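Local coordinates for protein D-galactonate dehydratase family member SEN1436 (Salmonella enterica subsp. enterica serovar Enteritidis, PDB 3TW9) that dehydrates D-gluconate to 2-dehydro-3-deoxy-D-gluconate with low activity in vitro, using one magnesium ion per subunit of a homotetrameric enolase-superfamily enzyme, at residues L149-D154 against Q174-Q179; V249-T254 against P276-N281; L270-D275 against P295-E300; D313-D318 against E341-R346. All coordinates share one frame; numbering follows the deposited sequence.

Contact 1: L149-D154 against Q174-Q179; sequences LYCHTD and QYVRCQ
Leu149 meets Tyr175 through its backbone: the carbonyl O of Leu149 comes within 3.4 Å of Tyr175 CD2, oblique to that ring, and a water bridges the same O to the amide N of Gln174. Tyr150 follows, its CB against Tyr175 CB at 3.6 Å, while the edge of its ring rests near Arg177 CB; its hydroxyl reaches beyond the pair to the hydroxyl of Tyr272. From Cys151 comes the one strong backbone bond between the strands, Arg177 N to Cys151 O, 2.9 Å and almost straight at 172°. Cys151 SG lies against Val176 CG1.

At His152 the contact turns to flat groups. With CG anti to the backbone N (chi1 -174°) and the chain bent at chi3 (90°), Arg177 lays its guanidinium on the imidazole, centres 3.7 Å apart and planes nearly parallel. The far face of the guanidinium meets Gln179 CD. His152 NE2 is bonded to Glu377, so the ring, a probable substrate ligand by similarity, is held at both its face and its rim. Thr153 packs CG2 on Val176 CG1 at 4.0 Å, and Asp154 approaches the guanidinium edge nearly coplanar with it, an apparent salt bridge whose carboxylate position is less sure.

The two strands run parallel, as neighbours joined by helix 158-171 in a beta-alpha-beta crossover. That helix covers Cys151, Thr153 and Cys178, strand 244-248 continues the sheet beyond 175-177, and strand 376-377 flanks 147-152 on its other side.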
loop_
_atom_site.group_PDB
_atom_site.type_symbol
_atom_site.label_atom_id
_atom_site.label_comp_id
_atom_site.label_asym_id
_atom_site.label_seq_id
_atom_site.Cartn_x
_atom_site.Cartn_y
_atom_site.Cartn_z
ATOM N N LEU C 149 3.813 -21.740 8.794
ATOM C CA LEU C 149 2.447 -22.172 8.736
ATOM C C LEU C 149 1.927 -22.508 10.118
ATOM O O LEU C 149 2.699 -22.786 11.053
ATOM C CB LEU C 149 2.353 -23.433 7.866
ATOM C CG LEU C 149 2.965 -23.425 6.483
ATOM C CD1 LEU C 149 2.922 -24.829 5.963
ATOM C CD2 LEU C 149 2.268 -22.418 5.512
ATOM N N TYR C 150 0.606 -22.430 10.267
ATOM C CA TYR C 150 -0.089 -23.158 11.311
ATOM C C TYR C 150 -1.139 -24.070 10.691
ATOM O O TYR C 150 -1.617 -23.830 9.581
ATOM C CB TYR C 150 -0.688 -22.271 12.431
ATOM C CG TYR C 150 -1.989 -21.507 12.183
ATOM C CD1 TYR C 150 -3.222 -22.024 12.597
ATOM C CD2 TYR C 150 -1.959 -20.217 11.636
ATOM C CE1 TYR C 150 -4.408 -21.299 12.424
ATOM C CE2 TYR C 150 -3.156 -19.479 11.457
ATOM C CZ TYR C 150 -4.357 -20.027 11.868
ATOM O OH TYR C 150 -5.530 -19.309 11.727
ATOM N N CYS C 151 -1.455 -25.130 11.417
ATOM C CA CYS C 151 -2.490 -26.063 10.996
ATOM C C CYS C 151 -3.451 -26.264 12.142
ATOM O O CYS C 151 -3.166 -25.922 13.303
ATOM C CB CYS C 151 -1.850 -27.399 10.627
ATOM S SG CYS C 151 -0.989 -28.096 12.038
ATOM N N HIS C 152 -4.573 -26.875 11.808
ATOM C CA HIS C 152 -5.636 -27.191 12.737
ATOM C C HIS C 152 -5.384 -28.568 13.347
ATOM O O HIS C 152 -4.728 -29.400 12.724
ATOM C CB HIS C 152 -6.954 -27.220 11.970
ATOM C CG HIS C 152 -7.352 -25.899 11.380
ATOM N ND1 HIS C 152 -8.589 -25.693 10.806
ATOM C CD2 HIS C 152 -6.700 -24.713 11.301
ATOM C CE1 HIS C 152 -8.670 -24.448 10.370
ATOM N NE2 HIS C 152 -7.534 -23.836 10.649
ATOM N N THR C 153 -5.894 -28.785 14.555
ATOM C CA THR C 153 -5.716 -30.053 15.262
ATOM C C THR C 153 -7.054 -30.671 15.661
ATOM O O THR C 153 -7.174 -31.221 16.760
ATOM C CB THR C 153 -4.792 -29.898 16.514
ATOM O OG1 THR C 153 -5.388 -29.007 17.469
ATOM C CG2 THR C 153 -3.399 -29.386 16.138
ATOM N N ASP C 154 -8.039 -30.575 14.758
ATOM C CA ASP C 154 -9.438 -30.947 15.021
ATOM C C ASP C 154 -9.561 -32.358 15.583
ATOM O O ASP C 154 -9.082 -33.311 14.974
ATOM C CB ASP C 154 -10.269 -30.839 13.731
ATOM C CG ASP C 154 -10.636 -29.404 13.381
ATOM O OD1 ASP C 154 -11.608 -29.201 12.630
ATOM O OD2 ASP C 154 -9.965 -28.468 13.853
ATOM N N GLN C 174 5.278 -25.476 14.007
ATOM C CA GLN C 174 5.756 -24.715 15.154
ATOM C C GLN C 174 4.659 -23.801 15.698
ATOM O O GLN C 174 4.877 -23.058 16.651
ATOM C CB GLN C 174 6.999 -23.925 14.761
ATOM C CG GLN C 174 8.139 -24.866 14.389
ATOM C CD GLN C 174 9.460 -24.160 14.276
ATOM O OE1 GLN C 174 10.246 -24.162 15.226
ATOM N NE2 GLN C 174 9.693 -23.505 13.153
ATOM N N TYR C 175 3.489 -23.903 15.075
ATOM C CA TYR C 175 2.316 -23.091 15.410
ATOM C C TYR C 175 1.099 -23.976 15.153
ATOM O O TYR C 175 0.989 -24.565 14.083
ATOM C CB TYR C 175 2.188 -21.874 14.484
ATOM C CG TYR C 175 3.368 -20.937 14.337
ATOM C CD1 TYR C 175 3.344 -19.652 14.908
ATOM C CD2 TYR C 175 4.467 -21.293 13.550
ATOM C CE1 TYR C 175 4.441 -18.782 14.745
ATOM C CE2 TYR C 175 5.536 -20.459 13.378
ATOM C CZ TYR C 175 5.525 -19.209 13.969
ATOM O OH TYR C 175 6.615 -18.414 13.745
ATOM N N VAL C 176 0.175 -24.063 16.108
ATOM C CA VAL C 176 -1.028 -24.912 15.947
ATOM C C VAL C 176 -2.274 -24.245 16.480
ATOM O O VAL C 176 -2.219 -23.599 17.507
ATOM C CB VAL C 176 -0.922 -26.285 16.704
ATOM C CG1 VAL C 176 -0.027 -27.258 15.933
ATOM C CG2 VAL C 176 -0.398 -26.092 18.117
ATOM N N ARG C 177 -3.392 -24.447 15.790
ATOM C CA ARG C 177 -4.687 -24.044 16.328
ATOM C C ARG C 177 -5.195 -25.128 17.246
ATOM O O ARG C 177 -5.204 -26.297 16.853
ATOM C CB ARG C 177 -5.690 -23.866 15.210
ATOM C CG ARG C 177 -7.031 -23.291 15.727
ATOM C CD ARG C 177 -8.014 -23.099 14.601
ATOM N NE ARG C 177 -8.817 -24.301 14.397
ATOM C CZ ARG C 177 -9.990 -24.318 13.776
ATOM N NH1 ARG C 177 -10.495 -23.189 13.281
ATOM N NH2 ARG C 177 -10.654 -25.465 13.648
ATOM N N CYS C 178 -5.628 -24.729 18.443
ATOM C CA CYS C 178 -6.109 -25.645 19.479
ATOM C C CYS C 178 -7.513 -25.263 19.876
ATOM O O CYS C 178 -7.756 -24.132 20.317
ATOM C CB CYS C 178 -5.227 -25.574 20.723
ATOM S SG CYS C 178 -3.481 -25.784 20.362
ATOM N N GLN C 179 -8.430 -26.207 19.699
ATOM C CA GLN C 179 -9.837 -26.032 20.063
ATOM C C GLN C 179 -10.281 -27.146 21.021
ATOM O O GLN C 179 -9.587 -28.168 21.178
ATOM C CB GLN C 179 -10.732 -26.014 18.811
ATOM C CG GLN C 179 -10.318 -25.029 17.663
ATOM C CD GLN C 179 -10.461 -23.541 18.015
ATOM O OE1 GLN C 179 -9.539 -22.768 17.788
ATOM N NE2 GLN C 179 -11.608 -23.148 18.556
HETATM O O HOH W 1 4.979 -24.061 11.660
#

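Contact 2: V249-T254 against P276-N281; sequences VHERVT and PVAPEN
Glu251 carries its CG between the backbone N and the carbonyl carbon (chi1 68°) and then runs extended (chi2 171°), which takes the carboxylate out along the 276-281 loop. There OE2 touches Ala278 CB at 3.3 Å and Pro279 CD at 3.7 Å, while Glu251 CB lies 3.8 Å from the amide N of Ala278. Val249 faces the other loop directly, its CB 3.9 Å from Pro276 CA.

Residues 249-252 form a type I' turn. Its first carbonyl, Val249 O, accepts from both the backbone N and the side-chain NE of Arg252, the two donors arriving from opposite faces of the carbonyl plane; NE does so at 2.9 Å, well above that plane. Arg252 NH2 is also bonded to Asp248 O. His250, a proton donor/acceptor by similarity, sits within this turn and bonds through NE2 a glycerol probably from the crystallisation liquor.

Both loops follow barrel strands, 244-248 and 272-274, at the C-terminal ends where enolase-superfamily enzymes carry the active site, close to the magnesium ligands Asp248 and Glu274. Pro276 O is met by two waters, one bridging to Val253 O and the other, at 2.7 Å, accepting from Val253 N. With no direct hydrogen bond and few side-chain contacts, the loops are probably held together by this water and by the strands they leave.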
loop_
_atom_site.group_PDB
_atom_site.type_symbol
_atom_site.label_atom_id
_atom_site.label_comp_id
_atom_site.label_asym_id
_atom_site.label_seq_id
_atom_site.Cartn_x
_atom_site.Cartn_y
_atom_site.Cartn_z
ATOM N N VAL C 249 -12.145 -18.088 18.647
ATOM C CA VAL C 249 -13.465 -17.876 19.272
ATOM C C VAL C 249 -14.613 -17.991 18.238
ATOM O O VAL C 249 -15.717 -18.406 18.587
ATOM C CB VAL C 249 -13.504 -16.491 19.960
ATOM C CG1 VAL C 249 -14.849 -16.225 20.622
ATOM C CG2 VAL C 249 -12.390 -16.397 20.990
ATOM N N HIS C 250 -14.335 -17.583 16.993
ATOM C CA HIS C 250 -15.238 -17.730 15.842
ATOM C C HIS C 250 -16.591 -17.132 16.135
ATOM O O HIS C 250 -17.608 -17.769 15.891
ATOM C CB HIS C 250 -15.386 -19.220 15.464
ATOM C CG HIS C 250 -15.620 -19.471 14.008
ATOM N ND1 HIS C 250 -16.872 -19.441 13.435
ATOM C CD2 HIS C 250 -14.756 -19.755 13.003
ATOM C CE1 HIS C 250 -16.770 -19.696 12.142
ATOM N NE2 HIS C 250 -15.496 -19.895 11.854
ATOM N N GLU C 251 -16.588 -15.929 16.724
ATOM C CA GLU C 251 -17.800 -15.148 16.981
ATOM C C GLU C 251 -18.875 -15.845 17.839
ATOM O O GLU C 251 -20.058 -15.472 17.783
ATOM C CB GLU C 251 -18.377 -14.558 15.649
ATOM C CG GLU C 251 -18.969 -15.563 14.599
ATOM C CD GLU C 251 -19.700 -14.913 13.432
ATOM O OE1 GLU C 251 -20.286 -15.621 12.569
ATOM O OE2 GLU C 251 -19.681 -13.681 13.339
ATOM N N ARG C 252 -18.466 -16.816 18.660
ATOM C CA ARG C 252 -19.443 -17.696 19.336
ATOM C C ARG C 252 -19.986 -17.198 20.687
ATOM O O ARG C 252 -20.930 -17.785 21.225
ATOM C CB ARG C 252 -18.878 -19.124 19.463
ATOM C CG ARG C 252 -18.821 -19.860 18.116
ATOM C CD ARG C 252 -18.110 -21.207 18.243
ATOM N NE ARG C 252 -16.689 -21.102 18.599
ATOM C CZ ARG C 252 -15.983 -22.068 19.194
ATOM N NH1 ARG C 252 -16.572 -23.216 19.524
ATOM N NH2 ARG C 252 -14.692 -21.886 19.482
ATOM N N VAL C 253 -19.422 -16.111 21.226
ATOM C CA VAL C 253 -19.816 -15.642 22.565
ATOM C C VAL C 253 -20.155 -14.153 22.544
ATOM O O VAL C 253 -19.849 -13.485 21.559
ATOM C CB VAL C 253 -18.731 -15.889 23.652
ATOM C CG1 VAL C 253 -18.437 -17.398 23.827
ATOM C CG2 VAL C 253 -17.433 -15.119 23.358
ATOM N N THR C 254 -20.793 -13.655 23.608
ATOM C CA THR C 254 -21.112 -12.212 23.672
ATOM C C THR C 254 -19.810 -11.461 23.833
ATOM O O THR C 254 -18.792 -12.020 24.303
ATOM C CB THR C 254 -22.025 -11.812 24.865
ATOM O OG1 THR C 254 -21.343 -12.095 26.104
ATOM C CG2 THR C 254 -23.390 -12.468 24.769
ATOM N N PRO C 276 -12.746 -12.703 18.242
ATOM C CA PRO C 276 -13.447 -12.605 19.505
ATOM C C PRO C 276 -14.841 -11.947 19.352
ATOM O O PRO C 276 -15.695 -12.110 20.217
ATOM C CB PRO C 276 -12.520 -11.717 20.355
ATOM C CG PRO C 276 -11.722 -10.928 19.381
ATOM C CD PRO C 276 -11.506 -11.893 18.238
ATOM N N VAL C 277 -15.032 -11.182 18.281
ATOM C CA VAL C 277 -16.354 -10.600 18.000
ATOM C C VAL C 277 -16.740 -10.866 16.559
ATOM O O VAL C 277 -15.875 -11.077 15.702
ATOM C CB VAL C 277 -16.443 -9.069 18.320
ATOM C CG1 VAL C 277 -16.176 -8.833 19.784
ATOM C CG2 VAL C 277 -15.462 -8.216 17.456
ATOM N N ALA C 278 -18.041 -10.833 16.304
ATOM C CA ALA C 278 -18.600 -10.773 14.951
ATOM C C ALA C 278 -18.246 -9.430 14.276
ATOM O O ALA C 278 -18.029 -8.421 14.967
ATOM C CB ALA C 278 -20.118 -10.912 15.049
ATOM N N PRO C 279 -18.219 -9.386 12.924
ATOM C CA PRO C 279 -17.997 -8.125 12.224
ATOM C C PRO C 279 -19.014 -7.056 12.621
ATOM O O PRO C 279 -18.667 -5.869 12.730
ATOM C CB PRO C 279 -18.233 -8.469 10.766
ATOM C CG PRO C 279 -18.026 -9.904 10.672
ATOM C CD PRO C 279 -18.384 -10.511 11.974
ATOM N N GLU C 280 -20.245 -7.481 12.901
ATOM C CA GLU C 280 -21.296 -6.540 13.317
ATOM C C GLU C 280 -21.055 -5.920 14.706
ATOM O O GLU C 280 -21.702 -4.909 15.083
ATOM C CB GLU C 280 -22.648 -7.237 13.307
ATOM C CG GLU C 280 -23.089 -7.621 11.912
ATOM C CD GLU C 280 -22.642 -9.007 11.477
ATOM O OE1 GLU C 280 -21.801 -9.659 12.150
ATOM O OE2 GLU C 280 -23.124 -9.456 10.426
ATOM N N ASN C 281 -20.112 -6.494 15.436
ATOM C CA ASN C 281 -19.780 -6.051 16.784
ATOM C C ASN C 281 -18.365 -5.506 16.924
ATOM O O ASN C 281 -17.835 -5.474 18.031
ATOM C CB ASN C 281 -19.991 -7.185 17.812
ATOM C CG ASN C 281 -21.473 -7.439 18.099
ATOM O OD1 ASN C 281 -22.283 -6.494 18.061
ATOM N ND2 ASN C 281 -21.840 -8.695 18.398
HETATM O O HOH W 2 -18.414 -11.390 20.774
HETATM O O HOH W 3 -17.754 -13.915 20.018
#

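Contact 3: L270-D275 against P295-E300; sequences LFYLED and PISMGE
Pro295 sets its ring against the carbonyls of Leu270 and Phe271, with CB 3.2 Å from Phe271 O, and its own O accepts Leu273 N at 2.8 Å. Ile296 turns CD1 toward Leu273 CB on the face they share. Ser297 N returns a bond to Leu273 O, and Ser297 O takes Asp275 N at 2.8 Å. The serine side chain lies over one face of Tyr272: CB stands 3.8 Å from the ring centroid, 9° off the normal. Placed between the backbone N and the carbonyl carbon (chi1 73°), OG comes above the ring toward its rim, buried without a polar partner in the model.

Met298 brings SD to 3.7 Å from Asp275 CA. Gly299 gives its N to Asp275 OD1 at 3.2 Å, on the syn side of the carboxylate. Glu300 crosses Glu274 at about a right angle, OE1 3.0 Å from OE2 of Glu274; Arg321, salt-bridged to Glu274, probably offsets this charge. A water lies between Glu274 OE2, Asp275 OD1 and Glu300 N, accepting from the last.

Parallel strands linked through helix 285-291, with magnesium ligands Glu274 and Glu300 at or just beyond their C-terminal ends and Asp248 of adjacent strand 244-248 the third, are the hallmark of the enolase-superfamily barrel.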
loop_
_atom_site.group_PDB
_atom_site.type_symbol
_atom_site.label_atom_id
_atom_site.label_comp_id
_atom_site.label_asym_id
_atom_site.label_seq_id
_atom_site.Cartn_x
_atom_site.Cartn_y
_atom_site.Cartn_z
ATOM N N LEU C 270 -0.874 -16.912 24.081
ATOM C CA LEU C 270 -1.310 -17.330 22.755
ATOM C C LEU C 270 -0.652 -16.486 21.676
ATOM O O LEU C 270 -0.364 -15.309 21.882
ATOM C CB LEU C 270 -2.840 -17.249 22.623
ATOM C CG LEU C 270 -3.615 -18.481 23.110
ATOM C CD1 LEU C 270 -3.418 -18.744 24.600
ATOM C CD2 LEU C 270 -5.095 -18.356 22.786
ATOM N N PHE C 271 -0.401 -17.094 20.531
ATOM C CA PHE C 271 0.099 -16.347 19.382
ATOM C C PHE C 271 -0.987 -15.375 18.899
ATOM O O PHE C 271 -0.708 -14.216 18.596
ATOM C CB PHE C 271 0.502 -17.319 18.275
ATOM C CG PHE C 271 1.098 -16.664 17.071
ATOM C CD1 PHE C 271 2.420 -16.257 17.069
ATOM C CD2 PHE C 271 0.331 -16.475 15.911
ATOM C CE1 PHE C 271 2.980 -15.648 15.928
ATOM C CE2 PHE C 271 0.886 -15.867 14.788
ATOM C CZ PHE C 271 2.199 -15.469 14.788
ATOM N N TYR C 272 -2.216 -15.883 18.826
ATOM C CA TYR C 272 -3.381 -15.020 18.765
ATOM C C TYR C 272 -4.688 -15.668 19.202
ATOM O O TYR C 272 -4.841 -16.893 19.159
ATOM C CB TYR C 272 -3.483 -14.281 17.418
ATOM C CG TYR C 272 -3.718 -15.022 16.127
ATOM C CD1 TYR C 272 -4.845 -15.858 15.927
ATOM C CD2 TYR C 272 -2.865 -14.784 15.039
ATOM C CE1 TYR C 272 -5.079 -16.451 14.650
ATOM C CE2 TYR C 272 -3.075 -15.367 13.818
ATOM C CZ TYR C 272 -4.162 -16.201 13.617
ATOM O OH TYR C 272 -4.322 -16.729 12.335
ATOM N N LEU C 273 -5.617 -14.811 19.634
ATOM C CA LEU C 273 -7.007 -15.200 19.898
ATOM C C LEU C 273 -7.822 -14.601 18.764
ATOM O O LEU C 273 -7.759 -13.391 18.529
ATOM C CB LEU C 273 -7.482 -14.611 21.220
ATOM C CG LEU C 273 -8.903 -14.971 21.702
ATOM C CD1 LEU C 273 -8.993 -16.478 22.016
ATOM C CD2 LEU C 273 -9.247 -14.192 22.939
ATOM N N GLU C 274 -8.556 -15.460 18.065
ATOM C CA GLU C 274 -9.149 -15.141 16.773
ATOM C C GLU C 274 -10.657 -14.931 16.821
ATOM O O GLU C 274 -11.385 -15.658 17.507
ATOM C CB GLU C 274 -8.825 -16.251 15.767
ATOM C CG GLU C 274 -9.352 -15.947 14.379
ATOM C CD GLU C 274 -9.221 -17.095 13.458
ATOM O OE1 GLU C 274 -8.570 -18.065 13.860
ATOM O OE2 GLU C 274 -9.748 -17.003 12.324
ATOM N N ASP C 275 -11.099 -13.948 16.037
ATOM C CA ASP C 275 -12.530 -13.552 15.953
ATOM C C ASP C 275 -13.254 -13.521 17.281
ATOM O O ASP C 275 -14.266 -14.205 17.457
ATOM C CB ASP C 275 -13.272 -14.382 14.912
ATOM C CG ASP C 275 -12.764 -14.149 13.533
ATOM O OD1 ASP C 275 -11.840 -13.321 13.345
ATOM O OD2 ASP C 275 -13.252 -14.835 12.589
ATOM N N PRO C 295 -2.832 -11.226 22.112
ATOM C CA PRO C 295 -2.870 -10.758 20.726
ATOM C C PRO C 295 -4.169 -11.182 20.062
ATOM O O PRO C 295 -4.712 -12.245 20.370
ATOM C CB PRO C 295 -1.697 -11.490 20.052
ATOM C CG PRO C 295 -0.813 -11.888 21.230
ATOM C CD PRO C 295 -1.756 -12.212 22.320
ATOM N N ILE C 296 -4.691 -10.301 19.215
ATOM C CA ILE C 296 -6.028 -10.491 18.655
ATOM C C ILE C 296 -5.940 -10.524 17.157
ATOM O O ILE C 296 -5.270 -9.679 16.573
ATOM C CB ILE C 296 -6.963 -9.305 19.021
ATOM C CG1 ILE C 296 -7.229 -9.228 20.525
ATOM C CG2 ILE C 296 -8.299 -9.365 18.231
ATOM C CD1 ILE C 296 -7.848 -10.517 21.169
ATOM N N SER C 297 -6.620 -11.479 16.537
ATOM C CA SER C 297 -6.844 -11.430 15.098
ATOM C C SER C 297 -8.355 -11.367 14.770
ATOM O O SER C 297 -9.220 -11.880 15.513
ATOM C CB SER C 297 -6.177 -12.607 14.375
ATOM O OG SER C 297 -6.899 -13.788 14.624
ATOM N N MET C 298 -8.642 -10.745 13.629
ATOM C CA MET C 298 -10.010 -10.503 13.215
ATOM C C MET C 298 -10.013 -10.546 11.717
ATOM O O MET C 298 -9.075 -10.083 11.067
ATOM C CB MET C 298 -10.462 -9.078 13.628
ATOM C CG MET C 298 -11.012 -8.931 15.024
ATOM S SD MET C 298 -12.519 -9.868 15.373
ATOM C CE MET C 298 -13.674 -9.091 14.194
ATOM N N GLY C 299 -11.105 -11.043 11.149
ATOM C CA GLY C 299 -11.410 -10.576 9.820
ATOM C C GLY C 299 -11.672 -11.528 8.681
ATOM O O GLY C 299 -11.885 -11.074 7.552
ATOM N N GLU C 300 -11.695 -12.835 8.923
ATOM C CA GLU C 300 -11.991 -13.727 7.795
ATOM C C GLU C 300 -13.389 -13.445 7.176
ATOM O O GLU C 300 -13.592 -13.699 6.000
ATOM C CB GLU C 300 -11.849 -15.189 8.190
ATOM C CG GLU C 300 -12.850 -15.639 9.196
ATOM C CD GLU C 300 -12.638 -17.071 9.665
ATOM O OE1 GLU C 300 -11.484 -17.489 9.929
ATOM O OE2 GLU C 300 -13.656 -17.771 9.793
HETATM O O HOH W 4 -10.646 -14.458 11.232
#

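Contact 4: D313-D318 against E341-R346; sequences DNRLID and ELNGVR
The Arg315 guanidinium meets the Asn343 amide at its edge: NH1 donates to Asn343 OD1 at 2.8 Å, with the oxygen in the guanidinium plane and the two planes only 14° apart. The N-H...O angle is only 131°, and the same nitrogen makes a weak bond to Asp313 O. With Arg315 CG beside its backbone N (chi1 -69°), that carbon lies 3.7 Å from Asn343 O; a bend at chi3 then turns the guanidinium toward OD1.

Both helix ends here close in Schellman motifs, with Arg315 and Gly344 as the positive-phi residues. Further along, Val345 inserts its two methyls beside the opposite backbone, CG2 3.4 Å from Ile317 O and CG1 3.8 Å from Asp318 O. Arg346 N then bonds Asp318 O at 3.0 Å, nearly straight, where the parallel strands 319-320 and 346-347 begin, and a water links that O to Arg346 NE. The carboxylate of Asp318 is engaged by Arg289 and Ile296 N, and Arg346 NH2 by Tyr319.

Asn343 OD1 also accepts from Lys309 of the second subunit, and its ND2 bonds Tyr339 of that subunit. One amide oxygen thus gathers two cationic donors, which probably polarises it and joins the helix ends to the subunit interface.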
loop_
_atom_site.group_PDB
_atom_site.type_symbol
_atom_site.label_atom_id
_atom_site.label_comp_id
_atom_site.label_asym_id
_atom_site.label_seq_id
_atom_site.Cartn_x
_atom_site.Cartn_y
_atom_site.Cartn_z
ATOM N N ASP C 313 -6.775 1.442 11.962
ATOM C CA ASP C 313 -6.572 2.879 12.287
ATOM C C ASP C 313 -6.315 3.141 13.731
ATOM O O ASP C 313 -5.573 4.088 14.075
ATOM C CB ASP C 313 -7.787 3.779 11.832
ATOM C CG ASP C 313 -7.632 4.274 10.411
ATOM O OD1 ASP C 313 -6.571 4.043 9.853
ATOM O OD2 ASP C 313 -8.566 4.881 9.862
ATOM N N ASN C 314 -6.935 2.327 14.585
ATOM C CA ASN C 314 -6.858 2.528 16.006
ATOM C C ASN C 314 -6.087 1.426 16.689
ATOM O O ASN C 314 -6.114 1.330 17.916
ATOM C CB ASN C 314 -8.256 2.644 16.600
ATOM C CG ASN C 314 -8.925 3.935 16.209
ATOM O OD1 ASN C 314 -8.530 4.999 16.678
ATOM N ND2 ASN C 314 -9.914 3.856 15.326
ATOM N N ARG C 315 -5.443 0.583 15.874
ATOM C CA ARG C 315 -4.572 -0.511 16.376
ATOM C C ARG C 315 -5.320 -1.422 17.367
ATOM O O ARG C 315 -4.831 -1.742 18.463
ATOM C CB ARG C 315 -3.247 0.073 16.906
ATOM C CG ARG C 315 -2.393 0.629 15.728
ATOM C CD ARG C 315 -1.358 1.685 16.115
ATOM N NE ARG C 315 -1.994 2.897 16.625
ATOM C CZ ARG C 315 -2.716 3.755 15.898
ATOM N NH1 ARG C 315 -2.882 3.612 14.584
ATOM N NH2 ARG C 315 -3.279 4.789 16.498
ATOM N N LEU C 316 -6.530 -1.819 16.978
ATOM C CA LEU C 316 -7.414 -2.606 17.866
ATOM C C LEU C 316 -7.281 -4.102 17.631
ATOM O O LEU C 316 -7.912 -4.917 18.304
ATOM C CB LEU C 316 -8.875 -2.183 17.657
ATOM C CG LEU C 316 -9.214 -0.744 18.066
ATOM C CD1 LEU C 316 -10.666 -0.475 17.738
ATOM C CD2 LEU C 316 -8.958 -0.505 19.561
ATOM N N ILE C 317 -6.469 -4.457 16.640
ATOM C CA ILE C 317 -6.108 -5.849 16.378
ATOM C C ILE C 317 -4.613 -5.908 16.069
ATOM O O ILE C 317 -4.011 -4.889 15.748
ATOM C CB ILE C 317 -6.872 -6.462 15.159
ATOM C CG1 ILE C 317 -6.583 -5.679 13.884
ATOM C CG2 ILE C 317 -8.372 -6.503 15.407
ATOM C CD1 ILE C 317 -7.218 -6.277 12.603
ATOM N N ASP C 318 -4.058 -7.120 16.129
ATOM C CA ASP C 318 -2.650 -7.360 15.866
ATOM C C ASP C 318 -2.418 -8.188 14.584
ATOM O O ASP C 318 -1.329 -8.168 14.032
ATOM C CB ASP C 318 -2.101 -8.136 17.043
ATOM C CG ASP C 318 -2.346 -7.423 18.334
ATOM O OD1 ASP C 318 -1.800 -6.286 18.461
ATOM O OD2 ASP C 318 -3.101 -7.964 19.148
ATOM N N GLU C 341 0.810 -2.666 7.646
ATOM C CA GLU C 341 2.262 -2.489 7.898
ATOM C C GLU C 341 2.605 -1.183 8.609
ATOM O O GLU C 341 3.377 -1.174 9.588
ATOM C CB GLU C 341 3.022 -2.540 6.566
ATOM C CG GLU C 341 4.525 -2.477 6.701
ATOM C CD GLU C 341 5.210 -2.329 5.371
ATOM O OE1 GLU C 341 4.569 -2.615 4.328
ATOM O OE2 GLU C 341 6.383 -1.896 5.371
ATOM N N LEU C 342 2.009 -0.091 8.121
ATOM C CA LEU C 342 2.294 1.232 8.663
ATOM C C LEU C 342 1.716 1.384 10.067
ATOM O O LEU C 342 2.183 2.226 10.833
ATOM C CB LEU C 342 1.805 2.337 7.718
ATOM C CG LEU C 342 2.682 2.337 6.459
ATOM C CD1 LEU C 342 2.090 3.168 5.310
ATOM C CD2 LEU C 342 4.103 2.772 6.789
ATOM N N ASN C 343 0.719 0.553 10.383
ATOM C CA ASN C 343 0.141 0.478 11.738
ATOM C C ASN C 343 0.726 -0.637 12.596
ATOM O O ASN C 343 0.220 -0.898 13.664
ATOM C CB ASN C 343 -1.380 0.330 11.635
ATOM C CG ASN C 343 -2.043 1.651 11.312
ATOM O OD1 ASN C 343 -2.065 2.528 12.165
ATOM N ND2 ASN C 343 -2.530 1.823 10.068
ATOM N N GLY C 344 1.790 -1.299 12.136
ATOM C CA GLY C 344 2.389 -2.424 12.929
ATOM C C GLY C 344 1.491 -3.665 13.080
ATOM O O GLY C 344 1.698 -4.472 13.972
ATOM N N VAL C 345 0.475 -3.779 12.229
ATOM C CA VAL C 345 -0.463 -4.903 12.229
ATOM C C VAL C 345 0.069 -5.937 11.209
ATOM O O VAL C 345 0.527 -5.565 10.122
ATOM C CB VAL C 345 -1.894 -4.418 11.903
ATOM C CG1 VAL C 345 -2.849 -5.574 11.704
ATOM C CG2 VAL C 345 -2.428 -3.457 13.055
ATOM N N ARG C 346 0.038 -7.224 11.565
ATOM C CA ARG C 346 0.598 -8.237 10.656
ATOM C C ARG C 346 -0.485 -9.033 9.900
ATOM O O ARG C 346 -1.665 -9.019 10.262
ATOM C CB ARG C 346 1.563 -9.144 11.445
ATOM C CG ARG C 346 2.721 -8.324 12.029
ATOM C CD ARG C 346 3.902 -9.195 12.415
ATOM N NE ARG C 346 3.539 -10.189 13.452
ATOM C CZ ARG C 346 4.363 -11.184 13.798
ATOM N NH1 ARG C 346 5.551 -11.273 13.199
ATOM N NH2 ARG C 346 4.043 -12.057 14.726
HETATM O O HOH W 5 1.268 -9.117 15.078
#

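Contacts 1 and 3 are buried pairings of parallel strands in the same barrel sheet, linked through the hydroxyls of two tyrosines, whereas contact 4 is partly buried and reaches the second subunit. Contact 2, also buried, lies in the loops after strands 244-248 and 272-274; its segments alternate in sequence with those of contact 3, and Val249 N and Glu251 N probably bond Glu274 O and Asp275 O. Contact 4 lies where the next strands of that sheet begin, and Ile317 packs on Met298 of contact 3. Chemistry differs by place: a guanidinium-imidazole stack beside a probable substrate ligand in contact 1, gathered carboxylates in contact 3, water bridges in contact 2, and an interface amide in contact 4.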